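Long-range contacts in L-amino acid deaminase (Proteus vulgaris, PDB 5I39), which probably uses its bound FAD to oxidise L-amino acids, a deamination that yields 2-oxo acids and ammonia: residues T256-S262 and S345-I350; F79-I84 and W375-E379; A294-R298 and E320-L325; A351-N355 and S404-F408. All blocks are in the same frame, centred on the assembly; numbering follows the deposited sequence. Where two conformers were deposited one is given.

Contact 1 of 4, residues T256-S262 and S345-I350; sequences TLPAYQS and SGAMAI. With FAD (flavin-adenine dinucleotide), chain B; EDO (1,2-ethanediol), chain K.
The backbone N of Met348, here a selenomethionine, reaches the carbonyl O of Ala259 over 2.7 Å in an almost straight bond, 173° at the hydrogen. Ala259 N returns a bond to Met348 O at 3.0 Å. Paired amides of Leu257 with Ile350 and of Gln261 with Gly346 repeat the exchange, and non-hydrogen-bonded pairs alternate with them, so strands 257-262 and 345-350 form a regular antiparallel ladder. It belongs to the large mixed sheet that stands against the flavin, as expected of the substrate-side domain in the DAO family of flavoproteins. On the face bearing Gln261 and Met348, these two side chains line the FAD pocket, while Ala259 beside them packs on Ile350. Met348 CG lies 3.5 Å from the C8M methyl of FAD, and a bend at chi3 (-108°) swings CE back across the ladder to 3.6 Å from Gln261 CB. Gln261 sends an extended chain beside the same ring system, its NE2 ending 3.4 Å from FAD C6. That nitrogen has a weak bond to Val299 O, while OE1 accepts a weak one from an ethanediol hydroxyl. With no side chain on this face, Gly346 lets the C8M methyl pack directly on its backbone, 3.8 Å from its carbonyl carbon C. The other face carries smaller contacts: Tyr260 lays its CE1 corner obliquely 3.5 Å from Ala347 CB, and farther along Thr256 CB packs against the methyl of Ala349, with Thr256 also touching Ala372.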
# COMPACT_ATOMS: atom_id res chain seq x y z
N THR A 256 -17.15 -0.09 -4.42
CA THR A 256 -16.28 -0.40 -3.30
C THR A 256 -17.16 -0.55 -2.08
O THR A 256 -18.24 0.06 -2.00
CB THR A 256 -15.19 0.66 -3.05
OG1 THR A 256 -15.79 1.93 -2.74
CG2 THR A 256 -14.28 0.81 -4.25
N LEU A 257 -16.71 -1.37 -1.14
CA LEU A 257 -17.33 -1.43 0.18
C LEU A 257 -16.26 -1.25 1.25
O LEU A 257 -15.10 -1.66 1.06
CB LEU A 257 -18.14 -2.71 0.38
CG LEU A 257 -19.50 -2.75 -0.34
CD1 LEU A 257 -20.10 -4.14 -0.24
CD2 LEU A 257 -20.49 -1.72 0.21
N PRO A 258 -16.63 -0.61 2.38
CA PRO A 258 -15.66 -0.37 3.44
C PRO A 258 -15.14 -1.63 4.12
O PRO A 258 -15.87 -2.62 4.25
CB PRO A 258 -16.44 0.49 4.44
CG PRO A 258 -17.54 1.10 3.65
CD PRO A 258 -17.92 0.04 2.67
N ALA A 259 -13.89 -1.58 4.55
CA ALA A 259 -13.31 -2.57 5.44
C ALA A 259 -12.45 -1.82 6.44
O ALA A 259 -11.95 -0.73 6.15
CB ALA A 259 -12.47 -3.57 4.66
N TYR A 260 -12.31 -2.39 7.63
CA TYR A 260 -11.57 -1.75 8.71
C TYR A 260 -10.61 -2.75 9.34
O TYR A 260 -10.89 -3.94 9.40
CB TYR A 260 -12.53 -1.19 9.76
CG TYR A 260 -13.47 -0.16 9.19
CD1 TYR A 260 -13.10 1.19 9.15
CD2 TYR A 260 -14.71 -0.52 8.66
CE1 TYR A 260 -13.94 2.15 8.61
CE2 TYR A 260 -15.56 0.44 8.12
CZ TYR A 260 -15.17 1.77 8.10
OH TYR A 260 -16.00 2.73 7.57
N GLN A 261 -9.47 -2.24 9.80
CA GLN A 261 -8.42 -3.08 10.36
C GLN A 261 -7.67 -2.30 11.43
O GLN A 261 -7.40 -1.11 11.26
CB GLN A 261 -7.49 -3.54 9.24
CG GLN A 261 -6.42 -4.53 9.62
CD GLN A 261 -5.83 -5.21 8.39
OE1 GLN A 261 -6.50 -5.99 7.72
NE2 GLN A 261 -4.58 -4.91 8.07
N SER A 262 -7.36 -2.99 12.53
CA SER A 262 -6.59 -2.40 13.63
C SER A 262 -5.11 -2.75 13.51
O SER A 262 -4.75 -3.76 12.89
CB SER A 262 -7.13 -2.89 14.98
OG SER A 262 -8.38 -2.30 15.27
N SER A 345 -6.40 2.39 14.05
CA SER A 345 -7.23 1.70 13.07
C SER A 345 -7.22 2.43 11.74
O SER A 345 -7.01 3.65 11.71
CB SER A 345 -8.67 1.59 13.58
OG SER A 345 -8.73 0.82 14.75
N GLY A 346 -7.45 1.70 10.66
CA GLY A 346 -7.51 2.28 9.33
C GLY A 346 -8.71 1.79 8.55
O GLY A 346 -9.14 0.66 8.72
N ALA A 347 -9.22 2.66 7.69
CA ALA A 347 -10.35 2.37 6.81
C ALA A 347 -9.86 2.11 5.39
O ALA A 347 -9.09 2.91 4.85
CB ALA A 347 -11.33 3.54 6.81
N MSE A 348 -10.32 1.01 4.80
CA MSE A 348 -10.06 0.66 3.40
C MSE A 348 -11.36 0.65 2.65
O MSE A 348 -12.44 0.70 3.23
CB MSE A 348 -9.44 -0.73 3.28
CG MSE A 348 -8.08 -0.80 3.96
SE MSE A 348 -7.22 -2.56 3.78
CE MSE A 348 -7.55 -2.95 5.68
N ALA A 349 -11.26 0.57 1.33
CA ALA A 349 -12.41 0.40 0.45
C ALA A 349 -12.01 -0.59 -0.63
O ALA A 349 -11.03 -0.36 -1.34
CB ALA A 349 -12.84 1.73 -0.15
N ILE A 350 -12.77 -1.67 -0.74
CA ILE A 350 -12.38 -2.86 -1.47
C ILE A 350 -13.45 -3.18 -2.52
O ILE A 350 -14.64 -3.07 -2.24
CB ILE A 350 -12.22 -4.06 -0.49
CG1 ILE A 350 -11.21 -3.73 0.63
CG2 ILE A 350 -11.80 -5.34 -1.21
CD1 ILE A 350 -9.81 -3.37 0.15
PA FAD B . -4.93 7.14 0.83
O1A FAD B . -6.09 7.04 1.83
O2A FAD B . -3.56 6.97 1.46
O5B FAD B . -4.91 8.55 0.10
C5B FAD B . -6.04 9.09 -0.57
C4B FAD B . -5.97 10.59 -0.32
O4B FAD B . -6.99 11.23 -1.11
C3B FAD B . -6.24 10.94 1.14
O3B FAD B . -5.10 11.60 1.70
C2B FAD B . -7.49 11.83 1.04
O2B FAD B . -7.54 12.87 2.04
C1B FAD B . -7.42 12.36 -0.38
N9A FAD B . -8.70 12.78 -0.97
C8A FAD B . -9.81 12.08 -1.01
N7A FAD B . -10.79 12.73 -1.68
C5A FAD B . -10.23 13.88 -2.05
C6A FAD B . -10.68 15.06 -2.78
N6A FAD B . -11.95 15.14 -3.25
N1A FAD B . -9.81 16.07 -2.98
C2A FAD B . -8.55 16.00 -2.54
N3A FAD B . -8.07 14.97 -1.85
C4A FAD B . -8.86 13.92 -1.60
N1 FAD B . -1.00 -2.34 1.81
C2 FAD B . 0.11 -3.08 1.67
O2 FAD B . 0.63 -3.13 0.54
N3 FAD B . 0.65 -3.75 2.72
C4 FAD B . 0.12 -3.76 3.95
O4 FAD B . 0.66 -4.36 4.87
C4X FAD B . -1.11 -3.00 4.19
N5 FAD B . -1.77 -2.98 5.38
C5X FAD B . -2.78 -2.13 5.58
C6 FAD B . -3.32 -1.94 6.85
C7 FAD B . -4.34 -1.01 7.09
C7M FAD B . -4.87 -0.78 8.48
C8 FAD B . -4.87 -0.22 5.96
C8M FAD B . -5.94 0.83 6.17
C9 FAD B . -4.34 -0.43 4.69
C9A FAD B . -3.33 -1.35 4.45
N10 FAD B . -2.80 -1.56 3.17
C10 FAD B . -1.62 -2.28 3.01
C1' FAD B . -3.35 -0.89 2.02
C2' FAD B . -2.69 0.40 1.69
O2' FAD B . -2.43 1.11 2.89
C3' FAD B . -3.64 1.17 0.77
O3' FAD B . -4.09 0.35 -0.34
C4' FAD B . -3.01 2.42 0.18
O4' FAD B . -2.42 3.21 1.23
C5' FAD B . -4.08 3.23 -0.54
O5' FAD B . -3.43 4.41 -1.01
P FAD B . -4.35 5.60 -1.62
O1P FAD B . -3.41 6.67 -2.09
O2P FAD B . -5.38 5.02 -2.56
O3P FAD B . -5.23 6.07 -0.34
C1 EDO K . -3.96 -5.26 4.03
O1 EDO K . -2.77 -5.51 3.27
C2 EDO K . -5.07 -6.24 3.63
O2 EDO K . -6.13 -6.22 4.60

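Contact 2 of 4, residues F79-I84 and W375-E379; sequences FYGQAI and WGMTE. With FAD (flavin-adenine dinucleotide), chain B.
The Phe79 ring carries Met377 over one face, with Met377 CG 3.5 Å above the plane and displaced toward the rim, while Gly81 N lies in the ring plane at its edge. Bends at chi2 (-62°) and chi3 (-58°) curl the selenomethionine over the ring and bring SE obliquely to 3.5 Å from Phe79 CE2, a Met-aromatic contact. Phe184 meets the same ring at a steep angle. The Trp375 indole has Gln82 O at its edge, in plane, 3.8 Å from CZ3, and takes Ile84 CD1 obliquely 3.6 Å from CH2; His96 meets it edge-to-face. Between these groups lies the isoalloxazine of FAD, with Phe79 CB and Met377 CB on one side of its plane and Trp375 CE3 on the other, the last 3.6 Å from FAD C2. The two segments also grip the rim of the pyrimidine ring. Gly81 N and Gln82 N both donate to FAD O4, and FAD N3 gives its hydrogen to Gln82 O at 2.8 Å. FAD O2 takes two bonds from one residue, Thr378 N and Thr378 OG1, the hydroxyl at 2.7 Å. The same OG1 is wedged 3.1 Å from Ala83 CA, where strand 82-83 passes the helix. The amide oxygen of Gln82 turns away to Arg121 and Asn276. Because O2 lies at the start of helix 376-392, just past its N-cap Trp375, the helix end and the two donors would be expected to stabilise negative charge on the N1-C2-O2 side of the reduced flavin.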
# COMPACT_ATOMS: atom_id res chain seq x y z
N PHE A 79 -0.77 1.67 7.57
CA PHE A 79 -0.74 0.29 7.12
C PHE A 79 0.10 -0.63 8.01
O PHE A 79 0.88 -0.17 8.84
CB PHE A 79 -0.28 0.25 5.66
CG PHE A 79 1.05 0.92 5.42
CD1 PHE A 79 2.22 0.26 5.74
CD2 PHE A 79 1.12 2.20 4.89
CE1 PHE A 79 3.45 0.85 5.53
CE2 PHE A 79 2.36 2.80 4.67
CZ PHE A 79 3.52 2.12 4.98
N TYR A 80 -0.06 -1.93 7.82
CA TYR A 80 0.67 -2.95 8.59
C TYR A 80 2.14 -3.00 8.18
O TYR A 80 3.02 -3.06 9.04
CB TYR A 80 0.04 -4.32 8.42
CG TYR A 80 0.78 -5.47 9.08
CD1 TYR A 80 1.27 -5.38 10.38
CD2 TYR A 80 1.00 -6.66 8.39
CE1 TYR A 80 1.94 -6.44 10.98
CE2 TYR A 80 1.66 -7.73 8.98
CZ TYR A 80 2.13 -7.61 10.28
OH TYR A 80 2.78 -8.65 10.88
N GLY A 81 2.38 -3.00 6.87
CA GLY A 81 3.71 -2.79 6.31
C GLY A 81 4.41 -3.93 5.62
O GLY A 81 5.64 -3.93 5.56
N GLN A 82 3.65 -4.87 5.07
CA GLN A 82 4.26 -5.98 4.33
C GLN A 82 3.97 -5.86 2.83
O GLN A 82 2.88 -5.48 2.42
CB GLN A 82 3.80 -7.33 4.87
CG GLN A 82 2.33 -7.66 4.72
CD GLN A 82 1.94 -8.95 5.43
OE1 GLN A 82 2.80 -9.80 5.70
NE2 GLN A 82 0.66 -9.11 5.72
N ALA A 83 4.99 -6.18 2.04
CA ALA A 83 4.90 -6.21 0.59
C ALA A 83 5.06 -7.66 0.16
O ALA A 83 6.16 -8.21 0.17
CB ALA A 83 5.96 -5.32 -0.05
N ILE A 84 3.93 -8.28 -0.18
CA ILE A 84 3.89 -9.73 -0.40
C ILE A 84 3.15 -10.07 -1.68
O ILE A 84 2.23 -9.36 -2.09
CB ILE A 84 3.29 -10.50 0.81
CG1 ILE A 84 1.77 -10.29 0.94
CG2 ILE A 84 4.01 -10.11 2.09
CD1 ILE A 84 1.12 -11.16 2.01
N TRP A 375 -3.89 -3.41 -0.97
CA TRP A 375 -2.46 -3.68 -1.10
C TRP A 375 -1.75 -2.55 -1.87
O TRP A 375 -0.76 -2.78 -2.56
CB TRP A 375 -2.25 -5.01 -1.82
CG TRP A 375 -2.67 -6.20 -1.03
CD1 TRP A 375 -3.78 -6.96 -1.21
CD2 TRP A 375 -1.97 -6.77 0.08
NE1 TRP A 375 -3.82 -7.97 -0.29
CE2 TRP A 375 -2.73 -7.87 0.52
CE3 TRP A 375 -0.78 -6.45 0.74
CZ2 TRP A 375 -2.33 -8.67 1.60
CZ3 TRP A 375 -0.38 -7.24 1.82
CH2 TRP A 375 -1.16 -8.33 2.24
N GLY A 376 -2.25 -1.33 -1.72
CA GLY A 376 -1.75 -0.20 -2.49
C GLY A 376 -0.30 0.15 -2.25
O GLY A 376 0.36 0.62 -3.16
N MSE A 377 0.20 -0.05 -1.04
CA MSE A 377 1.61 0.24 -0.79
C MSE A 377 2.46 -0.64 -1.68
O MSE A 377 3.33 -0.16 -2.41
CB MSE A 377 2.01 0.07 0.67
CG MSE A 377 1.36 1.07 1.62
SE MSE A 377 1.84 2.93 1.24
CE MSE A 377 3.79 2.79 1.39
N THR A 378 2.20 -1.95 -1.63
CA THR A 378 2.91 -2.94 -2.42
C THR A 378 2.80 -2.69 -3.92
O THR A 378 3.79 -2.77 -4.66
CB THR A 378 2.35 -4.35 -2.13
OG1 THR A 378 2.52 -4.65 -0.74
CG2 THR A 378 3.06 -5.43 -2.94
N GLU A 379 1.58 -2.43 -4.37
CA GLU A 379 1.26 -2.33 -5.79
C GLU A 379 1.69 -1.01 -6.42
O GLU A 379 1.90 -0.96 -7.63
CB GLU A 379 -0.24 -2.49 -5.98
CG GLU A 379 -0.76 -3.85 -5.58
CD GLU A 379 -2.27 -3.91 -5.40
OE1 GLU A 379 -2.93 -2.85 -5.43
OE2 GLU A 379 -2.79 -5.03 -5.21
PA FAD B . -4.93 7.14 0.83
O1A FAD B . -6.09 7.04 1.83
O2A FAD B . -3.56 6.97 1.46
O5B FAD B . -4.91 8.55 0.10
C5B FAD B . -6.04 9.09 -0.57
C4B FAD B . -5.97 10.59 -0.32
O4B FAD B . -6.99 11.23 -1.11
C3B FAD B . -6.24 10.94 1.14
O3B FAD B . -5.10 11.60 1.70
C2B FAD B . -7.49 11.83 1.04
O2B FAD B . -7.54 12.87 2.04
C1B FAD B . -7.42 12.36 -0.38
N9A FAD B . -8.70 12.78 -0.97
C8A FAD B . -9.81 12.08 -1.01
N7A FAD B . -10.79 12.73 -1.68
C5A FAD B . -10.23 13.88 -2.05
C6A FAD B . -10.68 15.06 -2.78
N6A FAD B . -11.95 15.14 -3.25
N1A FAD B . -9.81 16.07 -2.98
C2A FAD B . -8.55 16.00 -2.54
N3A FAD B . -8.07 14.97 -1.85
C4A FAD B . -8.86 13.92 -1.60
N1 FAD B . -1.00 -2.34 1.81
C2 FAD B . 0.11 -3.08 1.67
O2 FAD B . 0.63 -3.13 0.54
N3 FAD B . 0.65 -3.75 2.72
C4 FAD B . 0.12 -3.76 3.95
O4 FAD B . 0.66 -4.36 4.87
C4X FAD B . -1.11 -3.00 4.19
N5 FAD B . -1.77 -2.98 5.38
C5X FAD B . -2.78 -2.13 5.58
C6 FAD B . -3.32 -1.94 6.85
C7 FAD B . -4.34 -1.01 7.09
C7M FAD B . -4.87 -0.78 8.48
C8 FAD B . -4.87 -0.22 5.96
C8M FAD B . -5.94 0.83 6.17
C9 FAD B . -4.34 -0.43 4.69
C9A FAD B . -3.33 -1.35 4.45
N10 FAD B . -2.80 -1.56 3.17
C10 FAD B . -1.62 -2.28 3.01
C1' FAD B . -3.35 -0.89 2.02
C2' FAD B . -2.69 0.40 1.69
O2' FAD B . -2.43 1.11 2.89
C3' FAD B . -3.64 1.17 0.77
O3' FAD B . -4.09 0.35 -0.34
C4' FAD B . -3.01 2.42 0.18
O4' FAD B . -2.42 3.21 1.23
C5' FAD B . -4.08 3.23 -0.54
O5' FAD B . -3.43 4.41 -1.01
P FAD B . -4.35 5.60 -1.62
O1P FAD B . -3.41 6.67 -2.09
O2P FAD B . -5.38 5.02 -2.56
O3P FAD B . -5.23 6.07 -0.34

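Contact 3 of 4, residues A294-R298 and E320-L325; sequences ATSPR and ELNASL
Pro297 presses its ring against Ser324 and Leu321 of helix 318-331. The Ser324 hydroxyl comes closest, with OG 3.5 Å from Pro297 CB and 3.3 Å from Pro297 N, but a proline nitrogen has no hydrogen to give and no bond forms between them. Leu321 adds a branch at the CD side of the ring, CD2 standing 3.9 Å from Pro297 CD and crossing the ring at a slant. Nearer the strand, the methyl CG2 of Thr295 meets Leu325 CD2 at 3.8 Å. One water bridges the two hydroxyls: it donates to Thr295 OG1 at 2.9 Å and is hydrogen-bonded to Ser324 OG at 2.7 Å. Each hydroxyl is set anti to its own backbone nitrogen, with chi1 of -179° in Thr295 and -166° in Ser324, which leaves Thr295 CG2 for the leucine. Thr295 OG1 is also hydrogen-bonded to Phe284 O. In the next shell, Leu325 packs on Gln264 and Ile266 of strand 257-266 and on Leu340, while Leu321 touches Gln343 and Pro316, so the helix packs against the large mixed sheet to which strand 293-295 belongs. Ser296 points away from the helix and uses OG toward Ser262 O. Without a direct hydrogen bond between segment 294-298 and the helix, the two meet through close packing of the Ser324 hydroxyl and Leu321 on the Pro297 ring and through one water shared by the Thr295 and Ser324 hydroxyls, while Gln264 bonds to both, its backbone paired with Thr295 and its NE2 bonded to Leu321 O.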
# COMPACT_ATOMS: atom_id res chain seq x y z
N ALA A 294 5.63 -4.09 14.37
CA ALA A 294 4.23 -3.97 14.02
C ALA A 294 3.54 -5.30 14.33
O ALA A 294 4.10 -6.36 14.10
CB ALA A 294 4.08 -3.63 12.56
N THR A 295 2.32 -5.22 14.85
CA THR A 295 1.52 -6.42 15.13
C THR A 295 0.04 -6.04 15.15
O THR A 295 -0.30 -4.87 15.23
CB THR A 295 1.93 -7.07 16.48
OG1 THR A 295 1.14 -8.25 16.72
CG2 THR A 295 1.76 -6.11 17.65
N SER A 296 -0.82 -7.05 15.09
CA SER A 296 -2.27 -6.84 15.14
C SER A 296 -2.97 -8.19 15.27
O SER A 296 -2.43 -9.18 14.81
CB SER A 296 -2.75 -6.13 13.87
OG SER A 296 -4.15 -6.22 13.69
N PRO A 297 -4.18 -8.23 15.87
CA PRO A 297 -4.93 -9.50 15.87
C PRO A 297 -5.37 -10.00 14.49
O PRO A 297 -5.64 -11.19 14.34
CB PRO A 297 -6.16 -9.18 16.74
CG PRO A 297 -6.28 -7.70 16.73
CD PRO A 297 -4.87 -7.18 16.65
N ARG A 298 -5.45 -9.10 13.50
CA ARG A 298 -5.78 -9.48 12.12
C ARG A 298 -5.20 -8.44 11.16
O ARG A 298 -5.49 -7.25 11.29
CB ARG A 298 -7.29 -9.58 11.95
CG ARG A 298 -7.72 -10.21 10.63
CD ARG A 298 -9.23 -10.13 10.42
NE ARG A 298 -9.98 -11.03 11.30
CZ ARG A 298 -10.32 -12.29 11.03
NH1 ARG A 298 -10.00 -12.88 9.88
NH2 ARG A 298 -11.00 -12.99 11.94
N GLU A 320 -9.82 -7.27 23.29
CA GLU A 320 -9.25 -8.13 22.24
C GLU A 320 -7.85 -7.66 21.84
O GLU A 320 -6.96 -8.48 21.64
CB GLU A 320 -10.14 -8.22 21.00
CG GLU A 320 -9.66 -9.29 20.01
CD GLU A 320 -10.50 -9.43 18.76
OE1 GLU A 320 -11.61 -8.87 18.68
OE2 GLU A 320 -10.05 -10.12 17.83
N LEU A 321 -7.65 -6.35 21.70
CA LEU A 321 -6.34 -5.80 21.34
C LEU A 321 -5.27 -6.13 22.39
O LEU A 321 -4.15 -6.53 22.06
CB LEU A 321 -6.43 -4.30 21.09
CG LEU A 321 -7.15 -3.93 19.79
CD1 LEU A 321 -7.69 -2.51 19.84
CD2 LEU A 321 -6.24 -4.12 18.59
N ASN A 322 -5.64 -5.97 23.66
CA ASN A 322 -4.75 -6.34 24.76
C ASN A 322 -4.46 -7.84 24.78
O ASN A 322 -3.31 -8.26 24.96
CB ASN A 322 -5.38 -5.91 26.09
CG ASN A 322 -4.45 -6.13 27.26
OD1 ASN A 322 -3.51 -5.37 27.47
ND2 ASN A 322 -4.71 -7.18 28.05
N ALA A 323 -5.50 -8.65 24.58
CA ALA A 323 -5.37 -10.10 24.52
C ALA A 323 -4.49 -10.56 23.36
O ALA A 323 -3.78 -11.56 23.47
CB ALA A 323 -6.74 -10.75 24.44
N SER A 324 -4.53 -9.82 22.25
CA SER A 324 -3.66 -10.11 21.11
C SER A 324 -2.19 -9.98 21.49
O SER A 324 -1.38 -10.84 21.15
CB SER A 324 -3.98 -9.21 19.92
OG SER A 324 -3.36 -9.71 18.75
N LEU A 325 -1.84 -8.91 22.21
CA LEU A 325 -0.48 -8.74 22.72
C LEU A 325 -0.11 -9.84 23.72
O LEU A 325 1.02 -10.32 23.71
CB LEU A 325 -0.30 -7.37 23.36
CG LEU A 325 -0.48 -6.17 22.42
CD1 LEU A 325 -0.38 -4.87 23.20
CD2 LEU A 325 0.53 -6.17 21.28
O HOH W 1 -1.14 -8.25 18.44

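Contact 4 of 4, residues A351-N355 and S404-F408; sequences APDEN and SLYRF. With EDO (1,2-ethanediol), chain H.
From its CB, the Arg407 side chain runs extended to NE, pointed at the carboxylate of Asp353. CG passes 3.7 Å above the centre of the Phe408 ring, and CD comes 3.7 Å from Asp353 OD2. Next, NE donates to Asp353 OD2 at 2.8 Å in a bond of 169°, and NH2 matches it with Asp353 OD1 at 2.8 Å, on the syn lone pair. This side-on, two-nitrogen salt bridge sets guanidinium and carboxylate nearly coplanar, their planes 17° apart. Phe408 CZ lies 3.3 Å above the guanidinium plane, over its centre. Both partners sit in tight turns: type I beta turns run from Ala351 to Glu354 and from Ser404 to Arg407. Asp353 OD1 also takes the backbone N of Asn355 at 3.1 Å, an Asx turn, so one oxygen holds its own loop and the arginine together. At the tip, NH2 adds a weak bond to Asn355 O, and NH1 donates to Ser404 O at 2.9 Å, with a weak one to Pro356 O. The ring of Phe408, the C-terminal residue, leans its CE1 corner against Pro352 CD and rests on Pro255 and Ile357.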
# COMPACT_ATOMS: atom_id res chain seq x y z
N ALA A 351 -13.01 -3.56 -3.72
CA ALA A 351 -13.91 -3.94 -4.80
C ALA A 351 -14.53 -5.32 -4.54
O ALA A 351 -13.97 -6.10 -3.77
CB ALA A 351 -13.17 -3.93 -6.13
N PRO A 352 -15.67 -5.65 -5.19
CA PRO A 352 -16.34 -6.94 -4.97
C PRO A 352 -15.48 -8.20 -5.14
O PRO A 352 -15.71 -9.19 -4.44
CB PRO A 352 -17.46 -6.93 -6.01
CG PRO A 352 -17.78 -5.50 -6.20
CD PRO A 352 -16.50 -4.74 -6.01
N ASP A 353 -14.51 -8.15 -6.05
CA ASP A 353 -13.61 -9.28 -6.30
C ASP A 353 -12.23 -9.15 -5.61
O ASP A 353 -11.33 -9.94 -5.89
CB ASP A 353 -13.45 -9.53 -7.81
CG ASP A 353 -12.79 -8.37 -8.54
OD1 ASP A 353 -12.33 -7.40 -7.90
OD2 ASP A 353 -12.74 -8.43 -9.78
N GLU A 354 -12.10 -8.13 -4.75
CA GLU A 354 -10.89 -7.87 -3.94
C GLU A 354 -9.66 -7.46 -4.75
O GLU A 354 -8.54 -7.45 -4.23
CB GLU A 354 -10.58 -9.07 -3.03
CG GLU A 354 -11.74 -9.44 -2.11
CD GLU A 354 -11.50 -10.67 -1.26
OE1 GLU A 354 -10.47 -11.35 -1.44
OE2 GLU A 354 -12.36 -10.97 -0.40
N ASN A 355 -9.85 -7.08 -6.01
CA ASN A 355 -8.75 -6.61 -6.86
C ASN A 355 -8.88 -5.10 -7.10
O ASN A 355 -9.97 -4.54 -6.94
CB ASN A 355 -8.73 -7.39 -8.17
CG ASN A 355 -8.45 -8.86 -7.97
OD1 ASN A 355 -7.77 -9.25 -7.01
ND2 ASN A 355 -8.97 -9.69 -8.86
N SER A 404 -10.32 -3.18 -14.60
CA SER A 404 -11.28 -2.28 -15.22
C SER A 404 -12.46 -1.99 -14.30
O SER A 404 -12.94 -2.86 -13.58
CB SER A 404 -11.80 -2.89 -16.52
OG SER A 404 -12.83 -2.10 -17.08
N LEU A 405 -12.95 -0.76 -14.40
CA LEU A 405 -14.16 -0.33 -13.70
C LEU A 405 -15.40 -1.06 -14.21
O LEU A 405 -16.40 -1.16 -13.49
CB LEU A 405 -14.32 1.18 -13.89
CG LEU A 405 -15.53 1.89 -13.27
CD1 LEU A 405 -15.57 1.69 -11.77
CD2 LEU A 405 -15.47 3.37 -13.62
N TYR A 406 -15.34 -1.58 -15.44
CA TYR A 406 -16.50 -2.16 -16.13
C TYR A 406 -16.53 -3.68 -16.14
O TYR A 406 -17.24 -4.29 -16.94
CB TYR A 406 -16.56 -1.59 -17.55
CG TYR A 406 -16.49 -0.08 -17.51
CD1 TYR A 406 -17.62 0.67 -17.18
CD2 TYR A 406 -15.29 0.59 -17.74
CE1 TYR A 406 -17.56 2.05 -17.10
CE2 TYR A 406 -15.22 1.97 -17.67
CZ TYR A 406 -16.36 2.70 -17.35
OH TYR A 406 -16.28 4.07 -17.28
N ARG A 407 -15.78 -4.30 -15.23
CA ARG A 407 -15.70 -5.76 -15.13
C ARG A 407 -16.80 -6.41 -14.28
O ARG A 407 -16.92 -7.63 -14.28
CB ARG A 407 -14.33 -6.17 -14.57
CG ARG A 407 -14.13 -5.92 -13.07
CD ARG A 407 -12.68 -6.20 -12.72
NE ARG A 407 -12.37 -6.11 -11.29
CZ ARG A 407 -11.80 -5.07 -10.68
NH1 ARG A 407 -11.51 -3.95 -11.33
NH2 ARG A 407 -11.53 -5.15 -9.37
N PHE A 408 -17.56 -5.60 -13.55
CA PHE A 408 -18.49 -6.11 -12.53
C PHE A 408 -19.87 -6.42 -13.12
O PHE A 408 -20.24 -5.92 -14.19
CB PHE A 408 -18.61 -5.11 -11.38
CG PHE A 408 -17.27 -4.69 -10.81
CD1 PHE A 408 -16.56 -5.53 -9.97
CD2 PHE A 408 -16.72 -3.45 -11.14
CE1 PHE A 408 -15.33 -5.15 -9.46
CE2 PHE A 408 -15.49 -3.06 -10.63
CZ PHE A 408 -14.80 -3.91 -9.78
OXT PHE A 408 -20.64 -7.18 -12.54
C1 EDO H . -7.39 -6.83 -0.52
O1 EDO H . -7.31 -7.93 -1.44
C2 EDO H . -7.89 -7.28 0.84
O2 EDO H . -9.24 -7.74 0.75

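How the contacts relate
Contact 2 is the most central of the four and almost entirely buried; it shares the flavin with contact 1, which meets the dimethyl end of the ring while contact 2 holds the pyrimidine end. Contacts 1 and 3 belong to the same mixed sheet and touch through Ser262 and Ser296, contact 3 lying farther from the centre, though still mostly buried, where a helix packs on that sheet. Contacts 1 and 4 are only partly buried; contact 4 directly follows contact 1 along the chain, yet ties the loop beyond strand 340-350 to the C-terminus, apart from the FAD. Chemistry follows place: a backbone ladder in contact 1, cofactor-mediated bonding in contact 2, proline packing with one water in contact 3, and a salt bridge in contact 4.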